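Local structure of pantothenate synthetase (Francisella tularensis subsp. tularensis, 3N8H) at residues 146-151 with 172-177; 26-31 with 140-145; 227-232 with 243-248. The protein probably catalyses the ATP-dependent condensation of (R)-pantoate with beta-alanine to form (R)-pantothenate, by way of a pantoyl-adenylate intermediate, and works as a homodimer. All coordinates share one frame; numbering follows the deposited sequence.

Contact 1 of 3, residues 146-151 with 172-177; sequences NLYLGE and KIIVCP. With AMP (adenosine monophosphate), chain D.
Ile174 lies along the ring of Tyr148, its partner in the parallel register of strands 146-150 and 172-176. Ile174 CB is 3.5 Å from Tyr148 CD1, and CG1 bends back over the face until CD1 stands 4.1 Å from the ring centroid, a CH-pi contact displaced toward the rim. With CG1 anti to its carbonyl carbon (chi1 -56°), the Ile174 branch also brings CD1 against CB of Asn146. Cys176 SG approaches the edge of the same ring, while the Tyr148 hydroxyl is held by Glu49 and Asn50. On the Leu147 and Leu149 face, Leu149 crosses Ile173 at an angle, its CD1 4.0 Å from Ile173 CG2; Leu147 CD2 meets CG1 of the same isoleucine from alongside. At the start of the pair Lys172 curls back, so that NZ donates to Asn146 OD1 at 3.0 Å, tilted about 33° from the plane of the amide carbonyl. Asn50 takes the other end of this amide.

Five backbone hydrogen bonds join the strands, from Leu147 N to Lys172 O at 2.7 Å through to Glu151 N to Cys176 O at 2.8 Å. Where the strand ends, Gly150 N turns to the nucleotide and donates to AMP O3' at 2.9 Å, with a weak second bond to O2'. Gly150, without a side chain, lies close against the adenosine. The two strands and helix 154-166 form a beta-alpha-beta unit of the Rossmann-like HUP fold, whose carboxy-terminal strand ends carry the nucleotide site.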
loop_
_atom_site.group_PDB
_atom_site.type_symbol
_atom_site.label_atom_id
_atom_site.label_comp_id
_atom_site.label_asym_id
_atom_site.label_seq_id
_atom_site.Cartn_x
_atom_site.Cartn_y
_atom_site.Cartn_z
ATOM N N ASN A 146 -17.133 -5.547 8.077
ATOM C CA ASN A 146 -17.003 -4.644 9.217
ATOM C C ASN A 146 -15.697 -4.803 9.985
ATOM O O ASN A 146 -15.306 -5.913 10.351
ATOM C CB ASN A 146 -18.168 -4.814 10.189
ATOM C CG ASN A 146 -19.506 -4.448 9.559
ATOM O OD1 ASN A 146 -19.713 -3.325 9.108
ATOM N ND2 ASN A 146 -20.408 -5.402 9.522
ATOM N N LEU A 147 -15.041 -3.676 10.239
ATOM C CA LEU A 147 -13.774 -3.664 10.977
ATOM C C LEU A 147 -13.967 -2.969 12.327
ATOM O O LEU A 147 -14.472 -1.857 12.375
ATOM C CB LEU A 147 -12.690 -2.910 10.185
ATOM C CG LEU A 147 -11.301 -2.810 10.841
ATOM C CD1 LEU A 147 -10.735 -4.192 11.119
ATOM C CD2 LEU A 147 -10.300 -1.951 9.982
ATOM N N TYR A 148 -13.528 -3.613 13.407
ATOM C CA TYR A 148 -13.709 -3.075 14.770
ATOM C C TYR A 148 -12.365 -2.633 15.361
ATOM O O TYR A 148 -11.411 -3.414 15.399
ATOM C CB TYR A 148 -14.448 -4.108 15.672
ATOM C CG TYR A 148 -15.818 -4.393 15.089
ATOM C CD1 TYR A 148 -16.932 -3.702 15.521
ATOM C CD2 TYR A 148 -15.960 -5.258 14.030
ATOM C CE1 TYR A 148 -18.180 -3.896 14.933
ATOM C CE2 TYR A 148 -17.191 -5.466 13.443
ATOM C CZ TYR A 148 -18.295 -4.784 13.887
ATOM O OH TYR A 148 -19.519 -5.025 13.276
ATOM N N LEU A 149 -12.309 -1.360 15.772
ATOM C CA LEU A 149 -11.099 -0.720 16.267
ATOM C C LEU A 149 -11.412 0.002 17.576
ATOM O O LEU A 149 -12.522 0.516 17.755
ATOM C CB LEU A 149 -10.563 0.307 15.247
ATOM C CG LEU A 149 -10.139 -0.131 13.836
ATOM C CD1 LEU A 149 -9.699 1.077 13.022
ATOM C CD2 LEU A 149 -9.013 -1.171 13.905
ATOM N N GLY A 150 -10.433 0.049 18.484
ATOM C CA GLY A 150 -10.607 0.744 19.742
ATOM C C GLY A 150 -10.234 2.224 19.609
ATOM O O GLY A 150 -9.241 2.593 18.973
ATOM N N GLU A 151 -11.048 3.082 20.208
ATOM C CA GLU A 151 -10.769 4.514 20.249
ATOM C C GLU A 151 -9.429 4.852 20.941
ATOM O O GLU A 151 -8.800 5.894 20.673
ATOM C CB GLU A 151 -11.923 5.207 20.967
ATOM C CG GLU A 151 -11.749 6.689 21.151
ATOM C CD GLU A 151 -12.839 7.263 22.014
ATOM O OE1 GLU A 151 -12.590 7.482 23.219
ATOM O OE2 GLU A 151 -13.951 7.472 21.486
ATOM N N LYS A 172 -16.703 -1.258 6.408
ATOM C CA LYS A 172 -17.114 -0.217 7.329
ATOM C C LYS A 172 -16.212 -0.283 8.563
ATOM O O LYS A 172 -15.793 -1.367 8.980
ATOM C CB LYS A 172 -18.583 -0.388 7.714
ATOM C CG LYS A 172 -19.091 0.659 8.673
ATOM C CD LYS A 172 -20.580 0.931 8.471
ATOM C CE LYS A 172 -21.423 0.371 9.613
ATOM N NZ LYS A 172 -21.723 -1.085 9.459
ATOM N N ILE A 173 -15.889 0.875 9.125
ATOM C CA ILE A 173 -15.095 0.920 10.359
ATOM C C ILE A 173 -15.950 1.324 11.557
ATOM O O ILE A 173 -16.573 2.380 11.550
ATOM C CB ILE A 173 -13.896 1.854 10.212
ATOM C CG1 ILE A 173 -12.881 1.203 9.271
ATOM C CG2 ILE A 173 -13.244 2.155 11.580
ATOM C CD1 ILE A 173 -12.035 2.175 8.535
ATOM N N ILE A 174 -15.969 0.461 12.571
ATOM C CA ILE A 174 -16.695 0.688 13.814
ATOM C C ILE A 174 -15.692 0.994 14.950
ATOM O O ILE A 174 -14.886 0.142 15.311
ATOM C CB ILE A 174 -17.525 -0.559 14.204
ATOM C CG1 ILE A 174 -18.488 -0.951 13.070
ATOM C CG2 ILE A 174 -18.320 -0.285 15.481
ATOM C CD1 ILE A 174 -17.801 -1.580 11.859
ATOM N N VAL A 175 -15.728 2.216 15.484
ATOM C CA VAL A 175 -14.853 2.603 16.600
ATOM C C VAL A 175 -15.528 2.327 17.944
ATOM O O VAL A 175 -16.702 2.651 18.127
ATOM C CB VAL A 175 -14.481 4.101 16.515
ATOM C CG1 VAL A 175 -13.454 4.459 17.580
ATOM C CG2 VAL A 175 -13.943 4.403 15.127
ATOM N N CYS A 176 -14.780 1.759 18.886
ATOM C CA CYS A 176 -15.345 1.273 20.137
ATOM C C CYS A 176 -14.686 1.929 21.351
ATOM O O CYS A 176 -13.490 2.172 21.329
ATOM C CB CYS A 176 -15.177 -0.252 20.214
ATOM S SG CYS A 176 -15.999 -1.157 18.852
ATOM N N PRO A 177 -15.466 2.166 22.424
ATOM C CA PRO A 177 -15.044 2.934 23.593
ATOM C C PRO A 177 -13.928 2.224 24.319
ATOM O O PRO A 177 -13.894 0.993 24.380
ATOM C CB PRO A 177 -16.291 2.938 24.504
ATOM C CG PRO A 177 -17.395 2.453 23.698
ATOM C CD PRO A 177 -16.828 1.624 22.585
HETATM P P AMP D . -3.626 -4.303 20.171
HETATM O O1P AMP D . -3.817 -5.808 20.336
HETATM O O2P AMP D . -3.224 -3.544 21.399
HETATM O O3P AMP D . -2.817 -3.945 18.978
HETATM O "O5'" AMP D . -5.148 -3.776 19.986
HETATM C "C5'" AMP D . -6.079 -4.410 19.108
HETATM C "C4'" AMP D . -7.348 -3.598 19.021
HETATM O "O4'" AMP D . -7.951 -3.518 20.352
HETATM C "C3'" AMP D . -7.140 -2.150 18.542
HETATM O "O3'" AMP D . -8.279 -1.726 17.774
HETATM C "C2'" AMP D . -7.092 -1.384 19.857
HETATM O "O2'" AMP D . -7.379 0.004 19.781
HETATM C "C1'" AMP D . -8.120 -2.149 20.687
HETATM N N9 AMP D . -7.960 -1.921 22.128
HETATM C C8 AMP D . -6.809 -2.044 22.828
HETATM N N7 AMP D . -7.011 -1.718 24.136
HETATM C C5 AMP D . -8.311 -1.352 24.269
HETATM C C6 AMP D . -9.172 -0.897 25.382
HETATM N N6 AMP D . -8.646 -0.755 26.609
HETATM N N1 AMP D . -10.467 -0.625 25.137
HETATM C C2 AMP D . -10.962 -0.751 23.883
HETATM N N3 AMP D . -10.241 -1.168 22.819
HETATM C C4 AMP D . -8.927 -1.485 22.947
#

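Contact 2 of 3, residues 26-31 with 140-145; sequences IGFVPT and QITKPN. With AMP (adenosine monophosphate), chain D.
Phe28 sends its ring toward the end of helix 127-142 with CG anti to the backbone N (chi1 175°), while Thr142 places OG1 between its own N and carbonyl carbon (chi1 55°), and the two side chains meet at about a right angle. Both Thr142 branches thereby lie over one ring face. CG2 sits 4.1 Å from the Phe28 centroid and only 11° off the normal, a CH-pi contact; OG1 is nearer the rim, 3.6 Å from Phe28 CD1. That hydroxyl is already engaged with the carbonyl of Leu138 one turn back in its helix. Pro30 N lies over the opposite face of the ring, also toward the rim.

Lys143 leaves the helix with positive phi, and the chain turns into Pro144, whose ring packs against the base of Phe28 with CB 3.5 Å from Phe28 CB. Asn145 then grips the backbone of Ile26 twice. Its OD1 accepts from Ile26 N at 2.7 Å, in the amide plane and on a lone pair, with a nearly straight N-H approach. In return Asn145 N donates to Ile26 O at 2.9 Å along a more bent path. Side chain and main chain of one asparagine thus engage both the backbone N and O of Ile26, which also bonds to Asn146 of the next strand; Ile26 CG2 rests 4.3 Å from Pro144 CB.

Strand 26-31 runs between strands 52-57 and 146-150 of the parallel sheet, and its far end reaches AMP through Pro30 and Thr31. Helix 10-18 adjoins the turn, its Arg17 bonding the carbonyls of Thr142 and Lys143, and Ile141 packs on Phe168 of the second subunit.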
loop_
_atom_site.group_PDB
_atom_site.type_symbol
_atom_site.label_atom_id
_atom_site.label_comp_id
_atom_site.label_asym_id
_atom_site.label_seq_id
_atom_site.Cartn_x
_atom_site.Cartn_y
_atom_site.Cartn_z
ATOM N N ILE A 26 -19.475 -10.368 7.520
ATOM C CA ILE A 26 -18.218 -10.732 8.164
ATOM C C ILE A 26 -17.681 -9.571 8.995
ATOM O O ILE A 26 -17.484 -8.460 8.485
ATOM C CB ILE A 26 -17.164 -11.126 7.131
ATOM C CG1 ILE A 26 -17.738 -12.152 6.154
ATOM C CG2 ILE A 26 -15.907 -11.658 7.830
ATOM C CD1 ILE A 26 -16.723 -12.722 5.194
ATOM N N GLY A 27 -17.452 -9.833 10.276
ATOM C CA GLY A 27 -16.796 -8.872 11.151
ATOM C C GLY A 27 -15.363 -9.274 11.474
ATOM O O GLY A 27 -15.063 -10.448 11.709
ATOM N N PHE A 28 -14.468 -8.299 11.484
ATOM C CA PHE A 28 -13.055 -8.603 11.672
ATOM C C PHE A 28 -12.466 -7.822 12.841
ATOM O O PHE A 28 -12.609 -6.603 12.918
ATOM C CB PHE A 28 -12.278 -8.301 10.388
ATOM C CG PHE A 28 -10.771 -8.465 10.526
ATOM C CD1 PHE A 28 -9.903 -7.553 9.936
ATOM C CD2 PHE A 28 -10.233 -9.519 11.250
ATOM C CE1 PHE A 28 -8.517 -7.696 10.060
ATOM C CE2 PHE A 28 -8.842 -9.681 11.377
ATOM C CZ PHE A 28 -7.991 -8.778 10.780
ATOM N N VAL A 29 -11.806 -8.515 13.755
ATOM C CA VAL A 29 -11.141 -7.826 14.860
ATOM C C VAL A 29 -9.637 -8.154 14.871
ATOM O O VAL A 29 -9.250 -9.194 15.348
ATOM C CB VAL A 29 -11.755 -8.200 16.237
ATOM C CG1 VAL A 29 -11.060 -7.406 17.367
ATOM C CG2 VAL A 29 -13.277 -7.919 16.299
ATOM N N PRO A 30 -8.789 -7.264 14.327
ATOM C CA PRO A 30 -7.343 -7.565 14.353
ATOM C C PRO A 30 -6.772 -7.294 15.742
ATOM O O PRO A 30 -7.184 -6.337 16.404
ATOM C CB PRO A 30 -6.749 -6.572 13.326
ATOM C CG PRO A 30 -7.719 -5.382 13.357
ATOM C CD PRO A 30 -9.099 -6.003 13.631
ATOM N N THR A 31 -5.832 -8.118 16.193
ATOM C CA THR A 31 -5.201 -7.889 17.507
ATOM C C THR A 31 -3.780 -8.417 17.426
ATOM O O THR A 31 -3.404 -9.039 16.438
ATOM C CB THR A 31 -5.958 -8.636 18.669
ATOM O OG1 THR A 31 -5.494 -9.986 18.789
ATOM C CG2 THR A 31 -7.477 -8.676 18.434
ATOM N N GLN A 140 -6.782 -7.275 3.087
ATOM C CA GLN A 140 -6.761 -7.843 1.739
ATOM C C GLN A 140 -6.977 -9.345 1.858
ATOM O O GLN A 140 -7.585 -9.978 1.005
ATOM C CB GLN A 140 -5.433 -7.539 1.062
ATOM C CG GLN A 140 -5.246 -6.061 0.613
ATOM C CD GLN A 140 -6.179 -5.693 -0.548
ATOM O OE1 GLN A 140 -7.295 -5.203 -0.338
ATOM N NE2 GLN A 140 -5.730 -5.954 -1.776
ATOM N N ILE A 141 -6.504 -9.901 2.960
ATOM C CA ILE A 141 -6.666 -11.318 3.232
ATOM C C ILE A 141 -8.095 -11.594 3.704
ATOM O O ILE A 141 -8.745 -12.483 3.190
ATOM C CB ILE A 141 -5.639 -11.809 4.301
ATOM C CG1 ILE A 141 -4.208 -11.690 3.753
ATOM C CG2 ILE A 141 -5.939 -13.254 4.704
ATOM C CD1 ILE A 141 -3.115 -11.727 4.865
ATOM N N THR A 142 -8.593 -10.819 4.668
ATOM C CA THR A 142 -9.848 -11.170 5.329
ATOM C C THR A 142 -11.098 -10.657 4.596
ATOM O O THR A 142 -12.166 -11.231 4.734
ATOM C CB THR A 142 -9.880 -10.642 6.760
ATOM O OG1 THR A 142 -9.636 -9.229 6.729
ATOM C CG2 THR A 142 -8.785 -11.317 7.598
ATOM N N LYS A 143 -10.945 -9.565 3.857
ATOM C CA LYS A 143 -12.042 -8.950 3.095
ATOM C C LYS A 143 -13.337 -8.944 3.890
ATOM O O LYS A 143 -14.324 -9.558 3.492
ATOM C CB LYS A 143 -12.223 -9.636 1.741
ATOM C CG LYS A 143 -11.045 -9.431 0.803
ATOM C CD LYS A 143 -11.084 -10.380 -0.395
ATOM C CE LYS A 143 -10.973 -11.837 0.037
ATOM N NZ LYS A 143 -10.610 -12.726 -1.105
ATOM N N PRO A 144 -13.327 -8.263 5.041
ATOM C CA PRO A 144 -14.498 -8.242 5.903
ATOM C C PRO A 144 -15.461 -7.150 5.481
ATOM O O PRO A 144 -15.084 -6.224 4.760
ATOM C CB PRO A 144 -13.902 -7.899 7.278
ATOM C CG PRO A 144 -12.727 -7.014 6.927
ATOM C CD PRO A 144 -12.164 -7.601 5.660
ATOM N N ASN A 145 -16.692 -7.257 5.967
ATOM C CA ASN A 145 -17.688 -6.212 5.814
ATOM C C ASN A 145 -17.501 -5.122 6.861
ATOM O O ASN A 145 -17.694 -3.925 6.569
ATOM C CB ASN A 145 -19.088 -6.804 5.958
ATOM C CG ASN A 145 -19.398 -7.824 4.894
ATOM O OD1 ASN A 145 -19.507 -9.027 5.170
ATOM N ND2 ASN A 145 -19.545 -7.354 3.661
HETATM P P AMP D . -3.626 -4.303 20.171
HETATM O O1P AMP D . -3.817 -5.808 20.336
HETATM O O2P AMP D . -3.224 -3.544 21.399
HETATM O O3P AMP D . -2.817 -3.945 18.978
HETATM O "O5'" AMP D . -5.148 -3.776 19.986
HETATM C "C5'" AMP D . -6.079 -4.410 19.108
HETATM C "C4'" AMP D . -7.348 -3.598 19.021
HETATM O "O4'" AMP D . -7.951 -3.518 20.352
HETATM C "C3'" AMP D . -7.140 -2.150 18.542
HETATM O "O3'" AMP D . -8.279 -1.726 17.774
HETATM C "C2'" AMP D . -7.092 -1.384 19.857
HETATM O "O2'" AMP D . -7.379 0.004 19.781
HETATM C "C1'" AMP D . -8.120 -2.149 20.687
HETATM N N9 AMP D . -7.960 -1.921 22.128
HETATM C C8 AMP D . -6.809 -2.044 22.828
HETATM N N7 AMP D . -7.011 -1.718 24.136
HETATM C C5 AMP D . -8.311 -1.352 24.269
HETATM C C6 AMP D . -9.172 -0.897 25.382
HETATM N N6 AMP D . -8.646 -0.755 26.609
HETATM N N1 AMP D . -10.467 -0.625 25.137
HETATM C C2 AMP D . -10.962 -0.751 23.883
HETATM N N3 AMP D . -10.241 -1.168 22.819
HETATM C C4 AMP D . -8.927 -1.485 22.947
#

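Contact 3 of 3, residues 227-232 with 243-248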
loop_
_atom_site.group_PDB
_atom_site.type_symbol
_atom_site.label_atom_id
_atom_site.label_comp_id
_atom_site.label_asym_id
_atom_site.label_seq_id
_atom_site.Cartn_x
_atom_site.Cartn_y
_atom_site.Cartn_z
ATOM N N THR A 227 5.117 10.371 40.490
ATOM C CA THR A 227 4.657 9.055 40.914
ATOM C C THR A 227 5.733 8.029 40.637
ATOM O O THR A 227 5.645 6.892 41.097
ATOM C CB THR A 227 3.405 8.614 40.137
ATOM O OG1 THR A 227 3.767 8.320 38.777
ATOM C CG2 THR A 227 2.328 9.719 40.163
ATOM N N GLY A 228 6.731 8.416 39.846
ATOM C CA GLY A 228 7.754 7.479 39.410
ATOM C C GLY A 228 7.616 7.049 37.971
ATOM O O GLY A 228 8.524 6.446 37.405
ATOM N N ALA A 229 6.462 7.340 37.374
ATOM C CA ALA A 229 6.288 7.179 35.935
ATOM C C ALA A 229 7.125 8.240 35.190
ATOM O O ALA A 229 7.519 9.239 35.789
ATOM C CB ALA A 229 4.820 7.323 35.587
ATOM N N LYS A 230 7.403 8.021 33.904
ATOM C CA LYS A 230 8.039 9.058 33.065
ATOM C C LYS A 230 7.162 9.434 31.893
ATOM O O LYS A 230 6.932 8.647 30.972
ATOM C CB LYS A 230 9.433 8.654 32.566
ATOM C CG LYS A 230 10.536 8.925 33.597
ATOM C CD LYS A 230 11.729 7.990 33.446
ATOM C CE LYS A 230 12.778 8.270 34.527
ATOM N NZ LYS A 230 13.336 7.024 35.130
ATOM N N LEU A 231 6.664 10.654 31.947
ATOM C CA LEU A 231 5.751 11.134 30.932
ATOM C C LEU A 231 6.519 11.311 29.604
ATOM O O LEU A 231 7.587 11.904 29.570
ATOM C CB LEU A 231 5.103 12.429 31.430
ATOM C CG LEU A 231 3.819 13.004 30.825
ATOM C CD1 LEU A 231 4.111 13.628 29.480
ATOM C CD2 LEU A 231 2.705 11.964 30.725
ATOM N N GLN A 232 5.993 10.731 28.529
ATOM C CA GLN A 232 6.510 10.959 27.175
ATOM C C GLN A 232 5.953 12.250 26.583
ATOM O O GLN A 232 6.702 13.131 26.126
ATOM C CB GLN A 232 6.156 9.776 26.259
ATOM C CG GLN A 232 6.872 8.485 26.593
ATOM C CD GLN A 232 8.044 8.201 25.654
ATOM O OE1 GLN A 232 7.843 7.759 24.515
ATOM N NE2 GLN A 232 9.276 8.443 26.134
ATOM N N LEU A 243 -1.997 11.380 25.773
ATOM C CA LEU A 243 -0.763 11.182 26.538
ATOM C C LEU A 243 -0.177 9.791 26.353
ATOM O O LEU A 243 -0.852 8.868 25.865
ATOM C CB LEU A 243 -0.960 11.472 28.036
ATOM C CG LEU A 243 -1.668 10.406 28.869
ATOM C CD1 LEU A 243 -1.116 10.445 30.270
ATOM C CD2 LEU A 243 -3.152 10.692 28.878
ATOM N N ALA A 244 1.085 9.669 26.753
ATOM C CA ALA A 244 1.823 8.415 26.751
ATOM C C ALA A 244 2.875 8.567 27.836
ATOM O O ALA A 244 3.411 9.680 28.060
ATOM C CB ALA A 244 2.517 8.182 25.392
ATOM N N PHE A 245 3.181 7.462 28.496
ATOM C CA PHE A 245 4.169 7.478 29.582
ATOM C C PHE A 245 4.765 6.096 29.748
ATOM O O PHE A 245 4.177 5.107 29.300
ATOM C CB PHE A 245 3.515 7.908 30.894
ATOM C CG PHE A 245 2.348 7.053 31.290
ATOM C CD1 PHE A 245 2.531 5.941 32.102
ATOM C CD2 PHE A 245 1.063 7.352 30.837
ATOM C CE1 PHE A 245 1.460 5.138 32.468
ATOM C CE2 PHE A 245 -0.024 6.550 31.196
ATOM C CZ PHE A 245 0.175 5.441 32.013
ATOM N N TYR A 246 5.933 6.034 30.389
ATOM C CA TYR A 246 6.560 4.775 30.732
ATOM C C TYR A 246 6.391 4.552 32.231
ATOM O O TYR A 246 6.461 5.497 33.010
ATOM C CB TYR A 246 8.066 4.800 30.423
ATOM C CG TYR A 246 8.457 4.410 29.013
ATOM C CD1 TYR A 246 8.632 3.076 28.665
ATOM C CD2 TYR A 246 8.660 5.378 28.031
ATOM C CE1 TYR A 246 9.000 2.718 27.377
ATOM C CE2 TYR A 246 9.013 5.031 26.734
ATOM C CZ TYR A 246 9.184 3.705 26.416
ATOM O OH TYR A 246 9.539 3.354 25.131
ATOM N N ILE A 247 6.152 3.301 32.633
ATOM C CA ILE A 247 6.407 2.903 34.014
ATOM C C ILE A 247 7.413 1.766 33.903
ATOM O O ILE A 247 7.124 0.725 33.281
ATOM C CB ILE A 247 5.135 2.465 34.800
ATOM C CG1 ILE A 247 4.057 3.544 34.721
ATOM C CG2 ILE A 247 5.481 2.180 36.275
ATOM C CD1 ILE A 247 2.748 3.136 35.348
ATOM N N GLY A 248 8.605 1.974 34.452
ATOM C CA GLY A 248 9.714 1.085 34.144
ATOM C C GLY A 248 9.920 1.038 32.635
ATOM O O GLY A 248 10.105 2.079 31.989
HETATM O O HOH W 1 9.351 4.650 35.265
#
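Lys230 N donates to Tyr246 O at 2.8 Å, with an angle of 168° at the hydrogen. Tyr246 N returns a bond to Lys230 O at 2.9 Å, completing an antiparallel hydrogen-bonded pair; Gln232 N to Ala244 O is the next link along. Between them Leu231 and Phe245 form a non-hydrogen-bonded pair, where Leu231 CD2 reaches across to within 4.1 Å of both Phe245 CB and Leu243 CD1.

On the face of Lys230 and Tyr246, the Tyr246 ring meets the Gln232 side chain. Gln232 bends at chi2 (-102°), which lays its amide beside the ring edge, NE2 3.5 Å from Tyr246 CE2 and near the ring plane. Amide and ring planes are almost perpendicular, 85° apart, while OE1 of the amide is bonded to Arg251. Ala229 CB packs 4.0 Å from Ile247 CG1 and near the Phe245 ring.

Before the strand, Thr227 OG1 accepts from Ala229 N in an ST turn, and a water bridges Gly228 and Gly248, donating to Gly228 O and accepting from Gly248 N. The pair belongs to the hairpin of strands 230-237 and 240-247, with strand 250-257 following on the far side of the second strand. Helix 196-210 packs against Ala229, Phe245 and Ile247, its Ile205 touching the first two; helix 120-123 meets Gln232 and Ala244.

Overall arrangement
Along the chain the contacts close in the order 2, 1, 3. Contacts 1 and 2, with centres 11 Å apart, share the six-stranded parallel sheet: strands 26-31 and 146-150 are neighbours in it, and 172-176 forms its edge within the chain. Asn145 and Asn146 carry the chain directly from one contact into the other, and both contacts touch AMP at the strand ends. Contact 3 belongs to the separate three-stranded antiparallel sheet on the opposite side of the chain's centre, its centre 27 Å from contact 1 and 34 Å from contact 2. The bound AMP and proline lie between these two parts of the protein.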